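Local atomic coordinates of pentafunctional AROM polypeptide (Schizosaccharomyces pombe, PDB entry 5SWV), a protein that catalyses several steps of the shikimate pathway, the portion in this entry carrying the dehydroquinate dehydratase and shikimate dehydrogenase units. Residues Leu406-Ser409 against Tyr410-Gln413; Thr288-Val291 against Asp292-Gln295. One frame throughout, in Å; residues are numbered along the deposited sequence.

Contact 1 (Leu406-Ser409 against Tyr410-Gln413)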
loop_
_atom_site.group_PDB
_atom_site.type_symbol
_atom_site.label_atom_id
_atom_site.label_comp_id
_atom_site.label_asym_id
_atom_site.label_seq_id
_atom_site.Cartn_x
_atom_site.Cartn_y
_atom_site.Cartn_z
ATOM N N LEU A 406 -23.416 -21.860 21.529
ATOM C CA LEU A 406 -22.515 -22.696 20.765
ATOM C C LEU A 406 -22.903 -22.767 19.299
ATOM O O LEU A 406 -22.026 -22.723 18.441
ATOM C CB LEU A 406 -22.493 -24.119 21.326
ATOM C CG LEU A 406 -21.782 -24.313 22.664
ATOM C CD1 LEU A 406 -22.070 -25.707 23.219
ATOM C CD2 LEU A 406 -20.283 -24.081 22.506
ATOM N N ALA A 407 -24.200 -22.899 19.015
ATOM C CA ALA A 407 -24.680 -23.026 17.631
ATOM C C ALA A 407 -24.251 -21.836 16.754
ATOM O O ALA A 407 -23.918 -22.015 15.588
ATOM C CB ALA A 407 -26.191 -23.194 17.600
ATOM N N ASN A 408 -24.272 -20.638 17.332
ATOM C CA ASN A 408 -23.773 -19.443 16.668
ATOM C C ASN A 408 -22.303 -19.593 16.278
ATOM O O ASN A 408 -21.960 -19.403 15.118
ATOM C CB ASN A 408 -23.962 -18.195 17.555
ATOM C CG ASN A 408 -25.332 -17.546 17.388
ATOM O OD1 ASN A 408 -25.726 -17.174 16.282
ATOM N ND2 ASN A 408 -26.049 -17.373 18.493
ATOM N N SER A 409 -21.454 -19.952 17.239
ATOM C CA SER A 409 -20.021 -20.110 16.991
ATOM C C SER A 409 -19.739 -21.218 15.984
ATOM O O SER A 409 -18.856 -21.079 15.132
ATOM C CB SER A 409 -19.265 -20.410 18.282
ATOM O OG SER A 409 -19.479 -19.416 19.253
ATOM N N TYR A 410 -20.487 -22.311 16.081
ATOM C CA TYR A 410 -20.354 -23.424 15.139
ATOM C C TYR A 410 -20.698 -23.044 13.705
ATOM O O TYR A 410 -20.024 -23.460 12.788
ATOM C CB TYR A 410 -21.181 -24.649 15.587
ATOM C CG TYR A 410 -20.450 -25.533 16.583
ATOM C CD1 TYR A 410 -19.223 -26.108 16.243
ATOM C CD2 TYR A 410 -20.976 -25.795 17.858
ATOM C CE1 TYR A 410 -18.528 -26.898 17.136
ATOM C CE2 TYR A 410 -20.290 -26.594 18.761
ATOM C CZ TYR A 410 -19.062 -27.138 18.385
ATOM O OH TYR A 410 -18.339 -27.936 19.233
ATOM N N ARG A 411 -21.730 -22.245 13.511
ATOM C CA ARG A 411 -22.092 -21.805 12.171
ATOM C C ARG A 411 -20.917 -21.056 11.482
ATOM O O ARG A 411 -20.610 -21.263 10.289
ATOM C CB ARG A 411 -23.324 -20.906 12.245
ATOM C CG ARG A 411 -23.923 -20.585 10.889
ATOM C CD ARG A 411 -24.342 -19.135 10.782
ATOM N NE ARG A 411 -25.405 -18.881 11.750
ATOM C CZ ARG A 411 -25.366 -18.010 12.762
ATOM N NH1 ARG A 411 -24.312 -17.211 12.983
ATOM N NH2 ARG A 411 -26.430 -17.922 13.558
ATOM N N VAL A 412 -20.270 -20.201 12.263
ATOM C CA VAL A 412 -19.128 -19.443 11.810
ATOM C C VAL A 412 -17.932 -20.349 11.589
ATOM O O VAL A 412 -17.272 -20.249 10.566
ATOM C CB VAL A 412 -18.742 -18.375 12.839
ATOM C CG1 VAL A 412 -17.438 -17.690 12.440
ATOM C CG2 VAL A 412 -19.870 -17.363 12.992
ATOM N N GLN A 413 -17.636 -21.201 12.567
ATOM C CA GLN A 413 -16.488 -22.105 12.478
ATOM C C GLN A 413 -16.546 -22.951 11.198
ATOM O O GLN A 413 -15.539 -23.111 10.512
ATOM C CB GLN A 413 -16.411 -23.019 13.721
ATOM C CG GLN A 413 -15.258 -24.035 13.724
ATOM C CD GLN A 413 -15.218 -24.892 14.979
ATOM O OE1 GLN A 413 -16.136 -25.675 15.235
ATOM N NE2 GLN A 413 -14.153 -24.755 15.766
#
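R411 reaches back one helical turn to N408. Its NH2 gives a hydrogen bond to N408 OD1 at 2.9 Å. The two side chains run side by side and point the same way. Their flat ends are not stacked: the amide and guanidinium planes lie 68° apart, and NH2 approaches OD1 tilted out of the carbonyl plane. The R411 chain starts with CG opposite the backbone N (chi1 -170°), then bends at chi2 and chi3. The bends turn the guanidinium back, and N408 O lies over one of its faces. N408 ND2 has a weak bond to T405 OG1, so both ends of the amide are engaged.

L406 and Y410 meet on another side of the helix. L406 CB lies 4.1 Å from Y410 CD2, an apolar touch. The backbone N of Y410 bonds L406 O at 2.8 Å, and Q413 N bonds S409 O at the same length. S409 turns OG to N403 ND2.

This is the helix of the beta-alpha-beta unit 398-403, 406-413, 422-426 in a Rossmann-type sheet. S409 and V412 face the sheet through L401. The polar pair N408 and R411 packs by A380. The single bond from a cationic guanidinium to a neutral amide adds a polar link to the helix turn and would probably polarise the amide without neutralising the arginine.

Contact 2 (Thr288-Val291 against Asp292-Gln295); sequences TDTV and DEVQ
T290 and E293 form a capping box at the start of the short 3-10 turn 292-294, which leads into helix 295-298. T290 is the N-cap. T290 OG1 sits between its backbone N and carbonyl carbon (chi1 77°), which turns it toward the first amides of the turn. D292 N makes a weak bond to this oxygen at 3.3 Å. E293 N makes another weak one at 3.5 Å, the first arm of the box. The second arm is stronger. The E293 chain runs extended beyond CG and crosses T290 at about a right angle. Its OE2 accepts from T290 N at 2.9 Å, nearly along the C-O axis. It also accepts from T290 OG1 at 3.1 Å, on the anti side. The other oxygen, OE1, takes a bond from a water that in turn accepts from D289 N. The D289 carboxylate is turned to K259 in a salt bridge, which probably eases its nearness to the like-charged E293. V294 N then bonds V291 O at 3.3 Å from above the carbonyl plane. V294 CG1 lies 3.8 Å from T288 OG1, the hydroxyl that bonds T290 O at 2.6 Å.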
loop_
_atom_site.group_PDB
_atom_site.type_symbol
_atom_site.label_atom_id
_atom_site.label_comp_id
_atom_site.label_asym_id
_atom_site.label_seq_id
_atom_site.Cartn_x
_atom_site.Cartn_y
_atom_site.Cartn_z
ATOM N N THR A 288 -31.186 3.954 -4.629
ATOM C CA THR A 288 -32.229 3.398 -5.490
ATOM C C THR A 288 -33.133 2.417 -4.762
ATOM O O THR A 288 -32.722 1.790 -3.787
ATOM C CB THR A 288 -31.659 2.691 -6.723
ATOM O OG1 THR A 288 -30.867 1.572 -6.304
ATOM C CG2 THR A 288 -30.837 3.654 -7.569
ATOM N N ASP A 289 -34.357 2.293 -5.280
ATOM C CA ASP A 289 -35.407 1.456 -4.694
ATOM C C ASP A 289 -35.227 -0.017 -5.030
ATOM O O ASP A 289 -35.545 -0.890 -4.214
ATOM C CB ASP A 289 -36.797 1.939 -5.154
ATOM C CG ASP A 289 -37.224 3.242 -4.482
ATOM O OD1 ASP A 289 -36.749 3.554 -3.368
ATOM O OD2 ASP A 289 -38.053 3.956 -5.069
ATOM N N THR A 290 -34.749 -0.276 -6.240
ATOM C CA THR A 290 -34.317 -1.601 -6.648
ATOM C C THR A 290 -32.829 -1.566 -6.956
ATOM O O THR A 290 -32.245 -0.507 -7.180
ATOM C CB THR A 290 -35.098 -2.145 -7.883
ATOM O OG1 THR A 290 -34.633 -1.527 -9.093
ATOM C CG2 THR A 290 -36.599 -1.914 -7.738
ATOM N N VAL A 291 -32.230 -2.748 -6.969
ATOM C CA VAL A 291 -30.853 -2.925 -7.418
ATOM C C VAL A 291 -30.696 -2.763 -8.936
ATOM O O VAL A 291 -29.608 -2.466 -9.418
ATOM C CB VAL A 291 -30.315 -4.311 -6.987
ATOM C CG1 VAL A 291 -30.911 -5.435 -7.838
ATOM C CG2 VAL A 291 -28.792 -4.335 -7.023
ATOM N N ASP A 292 -31.772 -2.974 -9.687
ATOM C CA ASP A 292 -31.676 -3.022 -11.151
ATOM C C ASP A 292 -31.484 -1.667 -11.777
ATOM O O ASP A 292 -30.986 -1.571 -12.896
ATOM C CB ASP A 292 -32.898 -3.703 -11.739
ATOM C CG ASP A 292 -32.981 -5.133 -11.317
ATOM O OD1 ASP A 292 -32.199 -5.934 -11.884
ATOM O OD2 ASP A 292 -33.768 -5.429 -10.380
ATOM N N GLU A 293 -31.859 -0.633 -11.028
ATOM C CA GLU A 293 -31.685 0.745 -11.438
ATOM C C GLU A 293 -30.219 1.200 -11.469
ATOM O O GLU A 293 -29.931 2.234 -12.069
ATOM C CB GLU A 293 -32.512 1.672 -10.532
ATOM C CG GLU A 293 -34.026 1.504 -10.679
ATOM C CD GLU A 293 -34.809 2.155 -9.542
ATOM O OE1 GLU A 293 -35.264 3.299 -9.705
ATOM O OE2 GLU A 293 -34.974 1.531 -8.476
ATOM N N VAL A 294 -29.299 0.447 -10.858
ATOM C CA VAL A 294 -27.872 0.813 -10.879
ATOM C C VAL A 294 -27.160 0.385 -12.169
ATOM O O VAL A 294 -26.035 0.802 -12.417
ATOM C CB VAL A 294 -27.076 0.273 -9.652
ATOM C CG1 VAL A 294 -27.852 0.462 -8.346
ATOM C CG2 VAL A 294 -26.653 -1.186 -9.838
ATOM N N GLN A 295 -27.803 -0.452 -12.977
ATOM C CA GLN A 295 -27.179 -0.978 -14.192
ATOM C C GLN A 295 -26.810 0.094 -15.227
ATOM O O GLN A 295 -25.793 -0.043 -15.914
ATOM C CB GLN A 295 -28.083 -2.028 -14.838
ATOM C CG GLN A 295 -27.369 -2.866 -15.882
ATOM C CD GLN A 295 -28.210 -4.023 -16.381
ATOM O OE1 GLN A 295 -29.448 -4.008 -16.302
ATOM N NE2 GLN A 295 -27.539 -5.037 -16.910
HETATM O O HOH W 1 -35.080 4.240 -7.051
#

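How the contacts relate
From the N terminus the chain first builds the eight-stranded parallel barrel of the dehydroquinate dehydratase unit, which precedes both contacts. Contact 2 comes next. It lies after strand 282-285, an outermost strand of the mixed sheet, and carries the chain into helix 295-298, within the probable substrate-binding part of the shikimate dehydrogenase unit. Contact 1 follows in the parallel six-stranded sheet region, on the helix between strands 398-403 and 422-426. Each closes only a local turn, so neither encloses nor crosses the other; they stand in series. The centres of contacts 1 and 2 are 34 Å apart. The nearest atoms of contacts 1 and 2 are about 24 Å apart, with no touch. Contact 2 shapes a helix start, while contact 1 runs within a helix.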